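Local structure of elongation factor G (Thermus thermophilus, 2DY1) at residues Y31-K36 against L69-H74; H74-L79 against P263-I268; A109-G114 against S151-I156; G126-V131 against A271-T276; P452-R457 against E621-Y626. The protein binds GTP and magnesium and probably acts as a GTPase in the elongation stage of translation. One frame throughout, in Å; residues are numbered along the deposited sequence.

Contact 1 of 5, residues Y31-K36 against L69-H74; sequences YKTGAK and LLFRGH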
# COMPACT_ATOMS: atom_id res chain seq x y z
N TYR A 31 13.69 -25.18 -6.68
CA TYR A 31 14.34 -26.20 -7.49
C TYR A 31 15.44 -26.93 -6.73
O TYR A 31 15.45 -28.17 -6.69
CB TYR A 31 14.93 -25.57 -8.77
CG TYR A 31 15.83 -26.52 -9.53
CD1 TYR A 31 17.21 -26.30 -9.59
CD2 TYR A 31 15.33 -27.68 -10.13
CE1 TYR A 31 18.06 -27.21 -10.21
CE2 TYR A 31 16.17 -28.59 -10.76
CZ TYR A 31 17.53 -28.35 -10.80
OH TYR A 31 18.35 -29.26 -11.41
N LYS A 32 16.33 -26.18 -6.08
CA LYS A 32 17.45 -26.81 -5.39
C LYS A 32 17.07 -27.69 -4.22
O LYS A 32 17.80 -28.63 -3.91
CB LYS A 32 18.48 -25.76 -4.95
CG LYS A 32 19.28 -25.14 -6.09
CD LYS A 32 20.11 -26.18 -6.82
CE LYS A 32 21.58 -26.00 -6.56
NZ LYS A 32 22.37 -27.13 -7.11
N THR A 33 15.95 -27.39 -3.56
CA THR A 33 15.48 -28.20 -2.44
C THR A 33 14.63 -29.37 -2.93
O THR A 33 14.23 -30.23 -2.13
CB THR A 33 14.65 -27.39 -1.42
OG1 THR A 33 13.54 -26.77 -2.08
CG2 THR A 33 15.51 -26.30 -0.75
N GLY A 34 14.33 -29.40 -4.22
CA GLY A 34 13.56 -30.50 -4.78
C GLY A 34 12.05 -30.34 -4.73
O GLY A 34 11.33 -31.31 -4.99
N ALA A 35 11.57 -29.13 -4.42
CA ALA A 35 10.13 -28.87 -4.35
C ALA A 35 9.48 -28.90 -5.73
O ALA A 35 8.25 -29.08 -5.85
CB ALA A 35 9.86 -27.53 -3.68
N LYS A 36 10.27 -28.70 -6.78
CA LYS A 36 9.76 -28.75 -8.14
C LYS A 36 10.85 -29.24 -9.10
O LYS A 36 12.04 -29.04 -8.84
CB LYS A 36 9.21 -27.37 -8.57
CG LYS A 36 10.24 -26.27 -8.76
CD LYS A 36 9.56 -24.89 -8.91
CE LYS A 36 8.67 -24.84 -10.17
NZ LYS A 36 8.16 -23.46 -10.43
N LEU A 69 9.68 -24.02 1.86
CA LEU A 69 10.90 -24.79 1.67
C LEU A 69 11.20 -25.80 2.75
O LEU A 69 11.01 -25.52 3.94
CB LEU A 69 12.10 -23.83 1.54
CG LEU A 69 11.92 -22.72 0.50
CD1 LEU A 69 13.08 -21.70 0.63
CD2 LEU A 69 11.92 -23.32 -0.91
N LEU A 70 11.63 -26.98 2.32
CA LEU A 70 12.00 -28.07 3.21
C LEU A 70 13.46 -28.38 2.92
O LEU A 70 13.84 -28.58 1.77
CB LEU A 70 11.14 -29.29 2.94
CG LEU A 70 11.52 -30.56 3.70
CD1 LEU A 70 11.30 -30.37 5.19
CD2 LEU A 70 10.67 -31.72 3.18
N PHE A 71 14.30 -28.40 3.95
CA PHE A 71 15.70 -28.67 3.73
C PHE A 71 16.27 -29.36 4.96
O PHE A 71 16.30 -28.79 6.05
CB PHE A 71 16.43 -27.34 3.49
CG PHE A 71 17.91 -27.49 3.22
CD1 PHE A 71 18.36 -28.12 2.07
CD2 PHE A 71 18.84 -26.99 4.13
CE1 PHE A 71 19.74 -28.24 1.82
CE2 PHE A 71 20.21 -27.11 3.88
CZ PHE A 71 20.65 -27.74 2.73
N ARG A 72 16.71 -30.59 4.76
CA ARG A 72 17.28 -31.39 5.85
C ARG A 72 16.41 -31.38 7.09
O ARG A 72 16.90 -31.25 8.21
CB ARG A 72 18.68 -30.90 6.17
CG ARG A 72 19.56 -30.96 4.95
CD ARG A 72 21.02 -30.69 5.25
NE ARG A 72 21.76 -30.74 4.00
CZ ARG A 72 23.06 -30.47 3.89
NH1 ARG A 72 23.77 -30.13 4.96
NH2 ARG A 72 23.65 -30.56 2.70
N GLY A 73 15.10 -31.53 6.88
CA GLY A 73 14.17 -31.57 8.00
C GLY A 73 13.74 -30.22 8.56
O GLY A 73 12.84 -30.15 9.40
N HIS A 74 14.38 -29.16 8.10
CA HIS A 74 14.05 -27.80 8.56
C HIS A 74 13.09 -27.18 7.54
O HIS A 74 13.08 -27.58 6.38
CB HIS A 74 15.31 -26.94 8.63
CG HIS A 74 16.42 -27.58 9.40
ND1 HIS A 74 16.31 -27.89 10.74
CD2 HIS A 74 17.65 -27.99 9.01
CE1 HIS A 74 17.43 -28.46 11.14
NE2 HIS A 74 18.26 -28.54 10.12
O HOH W 1 11.44 -27.45 -0.59
O HOH W 2 14.93 -30.77 0.47
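Thr33 and Phe71 have the nearest CA atoms across 31-36 and 69-74, 6.2 Å apart, where the end of helix 22-32 meets the last residues of strand 65-71. Thr33 carries the contact with CB and both of its branches: CB rests 3.5 Å from Leu70 O, OG1 lies 4.0 Å from CD2 of Leu69, and CG2 approaches the Phe71 ring obliquely, 4.4 Å from CD1. The side chains of Thr33 and Leu69 cross at about a right angle. A chi1 of 57° sets OG1 between the backbone N and carbonyl carbon of Thr33, where it bonds back to Leu29 O in the helix. The same OG1 accepts a hydrogen bond from a water at 2.7 Å, and that water in turn accepts from Leu70 N. A second water donates both to Thr33 O and, at 2.8 Å, to Leu70 O. Gly34, with positive phi, forms a Schellman motif, its N bonded to Tyr31 O at 3.0 Å, while a type I' turn from Phe71 to His74 closes the hairpin. With no direct hydrogen bond between the segments, the polar link is made by two waters, which give the N-H and C=O of Leu70 partners on this side of the strand.

Contact 2 of 5, residues H74-L79 against P263-I268; sequences HRVFLL and PLLELI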
# COMPACT_ATOMS: atom_id res chain seq x y z
N HIS A 74 14.38 -29.16 8.10
CA HIS A 74 14.05 -27.80 8.56
C HIS A 74 13.09 -27.18 7.54
O HIS A 74 13.08 -27.58 6.38
CB HIS A 74 15.31 -26.94 8.63
CG HIS A 74 16.42 -27.58 9.40
ND1 HIS A 74 16.31 -27.89 10.74
CD2 HIS A 74 17.65 -27.99 9.01
CE1 HIS A 74 17.43 -28.46 11.14
NE2 HIS A 74 18.26 -28.54 10.12
N ARG A 75 12.29 -26.22 7.98
CA ARG A 75 11.34 -25.58 7.09
C ARG A 75 11.48 -24.07 7.10
O ARG A 75 11.64 -23.44 8.16
CB ARG A 75 9.91 -25.93 7.52
CG ARG A 75 9.54 -27.39 7.27
CD ARG A 75 8.15 -27.68 7.82
NE ARG A 75 7.60 -28.96 7.38
CZ ARG A 75 8.05 -30.15 7.75
NH1 ARG A 75 9.08 -30.25 8.59
NH2 ARG A 75 7.47 -31.25 7.29
N VAL A 76 11.49 -23.48 5.92
CA VAL A 76 11.53 -22.04 5.83
C VAL A 76 10.34 -21.65 4.99
O VAL A 76 10.26 -22.04 3.83
CB VAL A 76 12.83 -21.52 5.17
CG1 VAL A 76 12.74 -20.01 4.96
CG2 VAL A 76 14.02 -21.87 6.07
N PHE A 77 9.38 -20.95 5.60
CA PHE A 77 8.22 -20.50 4.83
C PHE A 77 8.64 -19.14 4.30
O PHE A 77 8.66 -18.17 5.04
CB PHE A 77 6.98 -20.44 5.71
CG PHE A 77 6.46 -21.80 6.08
CD1 PHE A 77 7.02 -22.50 7.14
CD2 PHE A 77 5.49 -22.43 5.30
CE1 PHE A 77 6.64 -23.82 7.43
CE2 PHE A 77 5.10 -23.75 5.58
CZ PHE A 77 5.68 -24.45 6.64
N LEU A 78 8.94 -19.10 3.00
CA LEU A 78 9.43 -17.88 2.35
C LEU A 78 8.29 -17.20 1.62
O LEU A 78 7.61 -17.82 0.81
CB LEU A 78 10.56 -18.24 1.37
CG LEU A 78 11.31 -17.09 0.69
CD1 LEU A 78 12.11 -16.30 1.74
CD2 LEU A 78 12.25 -17.66 -0.39
N LEU A 79 8.09 -15.92 1.91
CA LEU A 79 7.01 -15.17 1.25
C LEU A 79 7.68 -14.27 0.20
O LEU A 79 8.35 -13.31 0.54
CB LEU A 79 6.26 -14.33 2.28
CG LEU A 79 5.85 -15.15 3.52
CD1 LEU A 79 5.06 -14.27 4.49
CD2 LEU A 79 5.00 -16.35 3.10
N PRO A 263 23.52 -22.25 0.26
CA PRO A 263 24.22 -21.59 1.37
C PRO A 263 23.35 -20.45 1.96
O PRO A 263 23.39 -20.18 3.17
CB PRO A 263 25.48 -21.05 0.71
CG PRO A 263 25.80 -22.14 -0.27
CD PRO A 263 24.44 -22.47 -0.88
N LEU A 264 22.56 -19.78 1.12
CA LEU A 264 21.67 -18.71 1.59
C LEU A 264 20.61 -19.32 2.51
O LEU A 264 20.26 -18.76 3.54
CB LEU A 264 20.99 -18.00 0.41
CG LEU A 264 19.85 -17.05 0.77
CD1 LEU A 264 20.40 -15.88 1.56
CD2 LEU A 264 19.16 -16.54 -0.49
N LEU A 265 20.08 -20.48 2.12
CA LEU A 265 19.07 -21.13 2.93
C LEU A 265 19.64 -21.53 4.30
O LEU A 265 18.99 -21.35 5.34
CB LEU A 265 18.51 -22.34 2.18
CG LEU A 265 17.29 -23.04 2.79
CD1 LEU A 265 16.17 -22.04 3.05
CD2 LEU A 265 16.83 -24.12 1.80
N GLU A 266 20.86 -22.05 4.29
CA GLU A 266 21.52 -22.45 5.54
C GLU A 266 21.74 -21.21 6.41
O GLU A 266 21.56 -21.25 7.63
CB GLU A 266 22.84 -23.15 5.23
CG GLU A 266 22.64 -24.48 4.49
CD GLU A 266 23.94 -25.14 4.05
OE1 GLU A 266 24.84 -24.42 3.58
OE2 GLU A 266 24.05 -26.39 4.15
N LEU A 267 22.13 -20.10 5.78
CA LEU A 267 22.34 -18.86 6.53
C LEU A 267 21.03 -18.34 7.12
O LEU A 267 21.02 -17.78 8.22
CB LEU A 267 23.01 -17.80 5.64
CG LEU A 267 23.28 -16.43 6.25
CD1 LEU A 267 24.25 -16.57 7.42
CD2 LEU A 267 23.88 -15.52 5.18
N ILE A 268 19.91 -18.50 6.40
CA ILE A 268 18.62 -18.08 6.93
C ILE A 268 18.35 -18.84 8.23
O ILE A 268 17.94 -18.24 9.24
CB ILE A 268 17.51 -18.36 5.90
CG1 ILE A 268 17.55 -17.29 4.81
CG2 ILE A 268 16.14 -18.40 6.58
CD1 ILE A 268 16.75 -17.63 3.53
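Val76, on strand 74-80, carries the contact of 74-79 with 263-268, and its CA is 8.1 Å from that of Leu265. Starting at CB, the first neighbour is Leu265 CD1 at 4.0 Å. One branch further, CG2 closes on the same methyl at 3.7 Å and also reaches Ile268 CG2 at 4.1 Å. The other branch, CG1, points from CB opposite the backbone N (chi1 173°) and meets Ile268 CG2, again at 4.1 Å. Ile268 CG2 is thus equidistant from both valine branches, whereas Leu265 CD1 attends to CB and CG2. The directions differ as well: Val76 and Leu265 slide past each other in opposite senses, but Val76 and Ile268 meet at a slant. Leu265 and Ile268 are three residues apart, so both come from one side of the helix. All three touching residues are buried and the interaction is wholly apolar. It packs helix 261-271 on a face of the central sheet of the P-loop GTPase domain. Strand 74-80 pairs there with 65-71 on one side and with 9-16 on the other. Beside this packing runs helix 22-32, whose Leu29 touches both Leu265 and Leu78, while Ile268 extends the contact to Val12 of strand 9-16.

Contact 3 of 5, residues A109-G114 against S151-I156; sequences AGVQVG and STLGPI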
# COMPACT_ATOMS: atom_id res chain seq x y z
N ALA A 109 22.35 -1.75 -8.92
CA ALA A 109 21.67 -0.56 -8.42
C ALA A 109 21.87 -0.15 -6.98
O ALA A 109 21.71 1.03 -6.65
CB ALA A 109 20.18 -0.69 -8.70
N GLY A 110 22.20 -1.09 -6.10
CA GLY A 110 22.37 -0.74 -4.71
C GLY A 110 21.02 -0.51 -4.07
O GLY A 110 20.00 -0.98 -4.59
N VAL A 111 21.00 0.18 -2.94
CA VAL A 111 19.74 0.47 -2.25
C VAL A 111 18.90 1.44 -3.08
O VAL A 111 19.36 2.53 -3.43
CB VAL A 111 20.02 1.07 -0.85
CG1 VAL A 111 18.70 1.46 -0.17
CG2 VAL A 111 20.79 0.07 -0.01
N GLN A 112 17.68 1.03 -3.41
CA GLN A 112 16.78 1.87 -4.19
C GLN A 112 15.61 2.30 -3.32
O GLN A 112 15.50 1.88 -2.17
CB GLN A 112 16.30 1.10 -5.43
CG GLN A 112 17.45 0.77 -6.40
CD GLN A 112 17.07 -0.23 -7.47
OE1 GLN A 112 17.08 -1.45 -7.24
NE2 GLN A 112 16.74 0.27 -8.65
N VAL A 113 14.74 3.15 -3.86
CA VAL A 113 13.61 3.62 -3.07
C VAL A 113 12.77 2.46 -2.56
O VAL A 113 12.35 2.46 -1.40
CB VAL A 113 12.74 4.58 -3.89
CG1 VAL A 113 11.50 4.97 -3.09
CG2 VAL A 113 13.54 5.83 -4.22
N GLY A 114 12.54 1.45 -3.40
CA GLY A 114 11.74 0.31 -2.98
C GLY A 114 12.41 -0.51 -1.89
O GLY A 114 11.73 -1.18 -1.09
N SER A 151 26.79 2.71 4.92
CA SER A 151 26.42 4.12 5.00
C SER A 151 24.92 4.34 5.12
O SER A 151 24.47 5.24 5.83
CB SER A 151 26.90 4.88 3.75
OG SER A 151 28.31 4.91 3.67
N THR A 152 24.16 3.51 4.42
CA THR A 152 22.71 3.64 4.38
C THR A 152 21.92 2.85 5.41
O THR A 152 20.94 3.35 5.98
CB THR A 152 22.20 3.27 2.98
OG1 THR A 152 22.79 4.14 2.02
CG2 THR A 152 20.69 3.41 2.90
N LEU A 153 22.33 1.61 5.66
CA LEU A 153 21.62 0.74 6.59
C LEU A 153 22.25 0.60 7.98
O LEU A 153 21.57 0.23 8.94
CB LEU A 153 21.46 -0.65 5.96
CG LEU A 153 20.90 -0.60 4.53
CD1 LEU A 153 20.81 -2.01 3.97
CD2 LEU A 153 19.55 0.09 4.52
N GLY A 154 23.55 0.85 8.08
CA GLY A 154 24.17 0.75 9.39
C GLY A 154 25.02 -0.47 9.66
O GLY A 154 25.92 -0.79 8.88
N PRO A 155 24.75 -1.18 10.77
CA PRO A 155 25.51 -2.36 11.17
C PRO A 155 25.41 -3.63 10.32
O PRO A 155 24.99 -4.68 10.80
CB PRO A 155 25.09 -2.57 12.62
CG PRO A 155 23.67 -2.12 12.61
CD PRO A 155 23.66 -0.90 11.73
N ILE A 156 25.82 -3.53 9.06
CA ILE A 156 25.81 -4.71 8.21
C ILE A 156 26.94 -5.64 8.62
O ILE A 156 27.92 -5.22 9.25
CB ILE A 156 25.94 -4.35 6.71
CG1 ILE A 156 27.21 -3.51 6.47
CG2 ILE A 156 24.71 -3.61 6.26
CD1 ILE A 156 28.02 -3.96 5.29
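Val111 meets the end of helix 142-153 with its two methyl groups, each against a different residue. CG1 lies 4.1 Å from CG2 of Thr152, the two side chains reaching toward each other tip to tip. CG2 of Val111 is 4.5 Å from Leu153 CD1, a looser approach. The backbones stay well apart, with 7.9 Å between the CA atoms of Val111 and Thr152, so the methyl groups span the gap. Torsions explain which atoms arrive: in Val111, CG1 extends opposite the backbone N (chi1 176°), and in Thr152 a chi1 of -59° likewise turns CG2 opposite its own N. That rotation leaves the threonine OG1 beside its backbone N, where it makes a weak hydrogen bond to Asp148 O, one turn back in the helix. The methyl therefore serves the contact and the hydroxyl serves the helix.

In the next shell the two backbones change course. Gly154, with phi 105°, is the first residue past helix 142-153 to leave helical angles, and Pro155 then centres an inverse gamma turn before strand 156-165 begins. On the other segment, Gln112 occupies the N-cap of helix 113-124, its N bonded to Thr115 OG1. Further out, Glu116 of helix 113-124 touches both Val111 and Thr152, and Trp119 packs on Leu153. Within the GTP-binding domain, the contact accordingly joins the approach to helix 113-124, where the Val111 side chain is about 10 Å from that of the GTP-binding residue Ser20, with the C-terminal end of helix 142-153; strand 248-252 lies beyond, touching Pro155 and Ile156.

Contact 4 of 5, residues G126-V131 against A271-T276; sequences GLPRMV and ALPSPT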
# COMPACT_ATOMS: atom_id res chain seq x y z
N GLY A 126 9.69 -4.24 13.92
CA GLY A 126 10.67 -4.81 14.83
C GLY A 126 11.32 -6.07 14.31
O GLY A 126 11.79 -6.91 15.08
N LEU A 127 11.37 -6.19 12.99
CA LEU A 127 11.93 -7.37 12.37
C LEU A 127 13.41 -7.38 12.06
O LEU A 127 13.94 -6.39 11.59
CB LEU A 127 11.24 -7.64 11.02
CG LEU A 127 9.72 -7.85 11.02
CD1 LEU A 127 9.30 -8.25 9.57
CD2 LEU A 127 9.32 -8.92 12.02
N PRO A 128 14.08 -8.51 12.30
CA PRO A 128 15.50 -8.66 11.99
C PRO A 128 15.56 -8.56 10.46
O PRO A 128 14.58 -8.88 9.76
CB PRO A 128 15.81 -10.08 12.42
CG PRO A 128 14.90 -10.25 13.64
CD PRO A 128 13.61 -9.64 13.15
N ARG A 129 16.70 -8.12 9.93
CA ARG A 129 16.87 -7.99 8.49
C ARG A 129 18.20 -8.59 8.05
O ARG A 129 19.20 -8.49 8.76
CB ARG A 129 16.84 -6.51 8.07
CG ARG A 129 15.44 -5.92 7.85
CD ARG A 129 15.38 -4.52 8.44
NE ARG A 129 15.35 -4.65 9.90
CZ ARG A 129 15.78 -3.72 10.75
NH1 ARG A 129 16.28 -2.58 10.29
NH2 ARG A 129 15.72 -3.95 12.05
N MET A 130 18.18 -9.24 6.89
CA MET A 130 19.38 -9.82 6.27
C MET A 130 19.29 -9.31 4.83
O MET A 130 18.20 -9.09 4.33
CB MET A 130 19.31 -11.36 6.31
CG MET A 130 20.20 -12.11 5.34
SD MET A 130 19.84 -13.90 5.48
CE MET A 130 20.52 -14.16 7.10
N VAL A 131 20.43 -9.07 4.20
CA VAL A 131 20.46 -8.60 2.81
C VAL A 131 21.01 -9.70 1.93
O VAL A 131 21.94 -10.40 2.34
CB VAL A 131 21.44 -7.40 2.66
CG1 VAL A 131 21.65 -7.04 1.18
CG2 VAL A 131 20.91 -6.19 3.42
N ALA A 271 20.99 -17.58 10.99
CA ALA A 271 20.87 -16.20 11.44
C ALA A 271 19.53 -15.63 11.87
O ALA A 271 19.49 -14.77 12.74
CB ALA A 271 21.46 -15.29 10.35
N LEU A 272 18.45 -16.10 11.27
CA LEU A 272 17.15 -15.53 11.56
C LEU A 272 16.43 -16.27 12.67
O LEU A 272 16.67 -17.45 12.88
CB LEU A 272 16.33 -15.47 10.27
CG LEU A 272 17.08 -14.69 9.17
CD1 LEU A 272 16.19 -14.65 7.92
CD2 LEU A 272 17.43 -13.27 9.62
N PRO A 273 15.56 -15.56 13.39
CA PRO A 273 14.84 -16.19 14.51
C PRO A 273 13.70 -17.12 14.21
O PRO A 273 13.02 -16.99 13.21
CB PRO A 273 14.35 -14.99 15.31
CG PRO A 273 13.94 -14.05 14.21
CD PRO A 273 15.15 -14.15 13.25
N SER A 274 13.49 -18.04 15.14
CA SER A 274 12.39 -18.99 15.06
C SER A 274 11.17 -18.30 15.66
O SER A 274 11.27 -17.27 16.34
CB SER A 274 12.71 -20.23 15.90
OG SER A 274 12.62 -19.88 17.28
N PRO A 275 9.97 -18.84 15.40
CA PRO A 275 8.75 -18.23 15.95
C PRO A 275 8.79 -18.24 17.48
O PRO A 275 8.32 -17.30 18.12
CB PRO A 275 7.64 -19.13 15.40
CG PRO A 275 8.19 -19.57 14.09
CD PRO A 275 9.66 -19.83 14.36
N THR A 276 9.35 -19.30 18.05
CA THR A 276 9.45 -19.42 19.50
C THR A 276 10.31 -18.30 20.07
O THR A 276 10.00 -17.74 21.13
CB THR A 276 10.07 -20.76 19.90
OG1 THR A 276 9.20 -21.82 19.48
CG2 THR A 276 10.26 -20.83 21.42
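In the P-loop GTPase domain, the start of strand 129-134 of the central sheet packs here against the end of helix 261-271 and the residues after it. Two apolar meetings make the contact. Met130 sends its terminal CE to Ala271 CB at 3.6 Å, and the same methyl lies 4.0 Å from CG of Leu272. Its chain leaves opposite the backbone N and bends at chi3 (-70°), bringing CE round to these partners while its SD stays farther back. Just before the strand, the Pro128 ring crosses that of Pro273 at a slant, CG lying 3.9 Å from Pro273 CD. Arg129, between Pro128 and Met130, points its CB away from 271-276. Its NE (2.8 Å) and NH2 (3.1 Å) both donate to Leu127 O, side-on and with that oxygen near the guanidinium plane; the NE bond runs almost in line with the C=O, at 163°. Glu123 forms a salt bridge with its NH1, and Trp119 a cation-pi contact. All five touching residues are buried and no hydrogen bond crosses, so the segments are joined by carbon contacts alone. The polar grip works within 126-131, where it ties the arginine to the backbone just before Pro128.

Contact 5 of 5, residues P452-R457 against E621-Y626; sequences PKVPYR and EVLEYY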
# COMPACT_ATOMS: atom_id res chain seq x y z
N PRO A 452 -11.97 11.26 -13.01
CA PRO A 452 -13.14 11.69 -12.23
C PRO A 452 -13.56 13.12 -12.56
O PRO A 452 -12.72 13.97 -12.87
CB PRO A 452 -12.65 11.60 -10.78
CG PRO A 452 -11.60 10.49 -10.83
CD PRO A 452 -10.88 10.80 -12.14
N LYS A 453 -14.86 13.37 -12.44
CA LYS A 453 -15.41 14.70 -12.65
C LYS A 453 -14.97 15.57 -11.47
O LYS A 453 -14.87 15.09 -10.35
CB LYS A 453 -16.93 14.63 -12.70
CG LYS A 453 -17.46 13.93 -13.92
CD LYS A 453 -18.96 13.83 -13.86
CE LYS A 453 -19.52 13.15 -15.09
NZ LYS A 453 -21.00 13.05 -15.00
N VAL A 454 -14.71 16.85 -11.73
CA VAL A 454 -14.28 17.76 -10.67
C VAL A 454 -15.50 18.26 -9.91
O VAL A 454 -16.51 18.62 -10.50
CB VAL A 454 -13.53 18.98 -11.26
CG1 VAL A 454 -13.23 20.00 -10.17
CG2 VAL A 454 -12.23 18.51 -11.90
N PRO A 455 -15.42 18.26 -8.57
CA PRO A 455 -16.54 18.73 -7.77
C PRO A 455 -16.59 20.25 -7.66
O PRO A 455 -16.25 20.83 -6.62
CB PRO A 455 -16.31 18.04 -6.42
CG PRO A 455 -14.82 18.02 -6.34
CD PRO A 455 -14.41 17.60 -7.73
N TYR A 456 -16.99 20.90 -8.75
CA TYR A 456 -17.11 22.35 -8.77
C TYR A 456 -18.20 22.76 -7.79
O TYR A 456 -19.07 21.97 -7.42
CB TYR A 456 -17.49 22.84 -10.16
CG TYR A 456 -16.41 22.67 -11.19
CD1 TYR A 456 -15.27 23.48 -11.17
CD2 TYR A 456 -16.49 21.68 -12.16
CE1 TYR A 456 -14.24 23.30 -12.10
CE2 TYR A 456 -15.47 21.49 -13.09
CZ TYR A 456 -14.35 22.30 -13.05
OH TYR A 456 -13.34 22.08 -13.96
N ARG A 457 -18.14 24.01 -7.35
CA ARG A 457 -19.15 24.51 -6.43
C ARG A 457 -19.48 25.92 -6.84
O ARG A 457 -18.97 26.41 -7.85
CB ARG A 457 -18.65 24.44 -4.99
CG ARG A 457 -18.50 22.99 -4.55
CD ARG A 457 -18.37 22.81 -3.07
NE ARG A 457 -18.22 21.40 -2.75
CZ ARG A 457 -17.67 20.97 -1.63
NH1 ARG A 457 -17.26 21.84 -0.73
NH2 ARG A 457 -17.50 19.67 -1.42
N GLU A 621 -6.55 20.39 -13.15
CA GLU A 621 -5.35 20.40 -14.00
C GLU A 621 -4.37 19.29 -13.64
O GLU A 621 -3.35 19.13 -14.32
CB GLU A 621 -4.62 21.74 -13.86
CG GLU A 621 -5.44 22.94 -14.29
CD GLU A 621 -5.86 22.86 -15.74
OE1 GLU A 621 -4.96 22.79 -16.61
OE2 GLU A 621 -7.07 22.86 -16.01
N VAL A 622 -4.68 18.52 -12.60
CA VAL A 622 -3.78 17.46 -12.14
C VAL A 622 -4.42 16.11 -11.82
O VAL A 622 -3.85 15.33 -11.06
CB VAL A 622 -3.02 17.89 -10.87
CG1 VAL A 622 -1.98 18.97 -11.21
CG2 VAL A 622 -4.01 18.42 -9.83
N LEU A 623 -5.59 15.82 -12.38
CA LEU A 623 -6.23 14.54 -12.08
C LEU A 623 -5.43 13.35 -12.61
O LEU A 623 -5.59 12.23 -12.14
CB LEU A 623 -7.65 14.52 -12.61
CG LEU A 623 -8.63 15.29 -11.72
CD1 LEU A 623 -9.94 15.48 -12.44
CD2 LEU A 623 -8.84 14.52 -10.42
N GLU A 624 -4.58 13.60 -13.61
CA GLU A 624 -3.75 12.53 -14.14
C GLU A 624 -2.29 12.90 -14.05
O GLU A 624 -1.48 12.44 -14.85
CB GLU A 624 -4.11 12.21 -15.59
CG GLU A 624 -5.49 11.60 -15.73
CD GLU A 624 -5.66 10.82 -17.00
OE1 GLU A 624 -5.47 11.39 -18.09
OE2 GLU A 624 -5.98 9.62 -16.91
N TYR A 625 -1.95 13.72 -13.07
CA TYR A 625 -0.56 14.12 -12.90
C TYR A 625 0.27 12.85 -12.67
O TYR A 625 1.41 12.76 -13.11
CB TYR A 625 -0.43 15.08 -11.71
CG TYR A 625 0.90 15.81 -11.66
CD1 TYR A 625 1.74 15.70 -10.55
CD2 TYR A 625 1.32 16.62 -12.72
CE1 TYR A 625 2.97 16.37 -10.50
CE2 TYR A 625 2.55 17.29 -12.68
CZ TYR A 625 3.36 17.16 -11.57
OH TYR A 625 4.57 17.81 -11.53
N TYR A 626 -0.33 11.85 -12.01
CA TYR A 626 0.38 10.61 -11.74
C TYR A 626 0.87 9.92 -13.02
O TYR A 626 1.86 9.20 -12.99
CB TYR A 626 -0.49 9.63 -10.91
CG TYR A 626 -1.65 8.99 -11.65
CD1 TYR A 626 -2.84 9.70 -11.88
CD2 TYR A 626 -1.58 7.67 -12.09
CE1 TYR A 626 -3.91 9.10 -12.52
CE2 TYR A 626 -2.65 7.06 -12.73
CZ TYR A 626 -3.82 7.78 -12.94
OH TYR A 626 -4.88 7.16 -13.55
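Leu623 points its CB toward 452-457, and its CD1 methyl forms the whole of the close contact. The side chain crosses that of Val454 at a slant, with CD1 3.8 Å from Val454 CG2, and the same methyl sits 3.2 Å from the carbonyl oxygen of Pro452. One methyl thus meets both a backbone oxygen and a valine branch, which lie roughly at a right angle to each other as seen from it. A chi1 of -79° sets Leu623 CG opposite its own carbonyl carbon, and chi2, at 168°, extends the chain toward the facing segment. The nearest CA pair, Pro452 and Leu623, is 7.5 Å apart, so the leucine side chain bridges most of the separation.

Val454 uses its two branches differently. CG2 faces Leu623, whereas CG1 stands 3.8 Å above the plane of the Tyr456 ring, over its centre, a CH-pi arrangement within 452-457. Between those two residues, Pro455 centres an inverse gamma turn, and its O accepts a hydrogen bond from Tyr646 OH. On the other segment, Tyr625 N bonds to Val622 O at 3.2 Å, closing a type I beta turn with Leu623 as its second residue. Leu623 O lies in plane at the edge of the Tyr626 ring.

Val451 also packs on Leu623, and Pro574 of strand 569-583 on Val454. The link from strand 447-450 to strand 457-460 here meets the turn leading into helix 625-633, a largely apolar junction between the domain IV and C-terminal family regions of EF-G.

How the contacts relate
Contacts 1 to 4 all fall in the GTP-binding domain, and contact 5 lies about 37 to 52 Å from their centres, in the domain IV and C-terminal regions. Contacts 1 and 2, with centres 9 Å apart, share His74 and meet through the neighbouring strands 65-71 and 74-80. Contact 2 touches contact 4, where Leu267 and Ile268 pack on Met130, and contact 4 touches contact 3 through Val131 and Leu153. Along the chain, contact 3 falls between the segments of contact 2, contact 4 crosses both, and contact 5 comes last. This chain of touching contacts packs strands and helices from distant parts of the sequence into one GTPase domain.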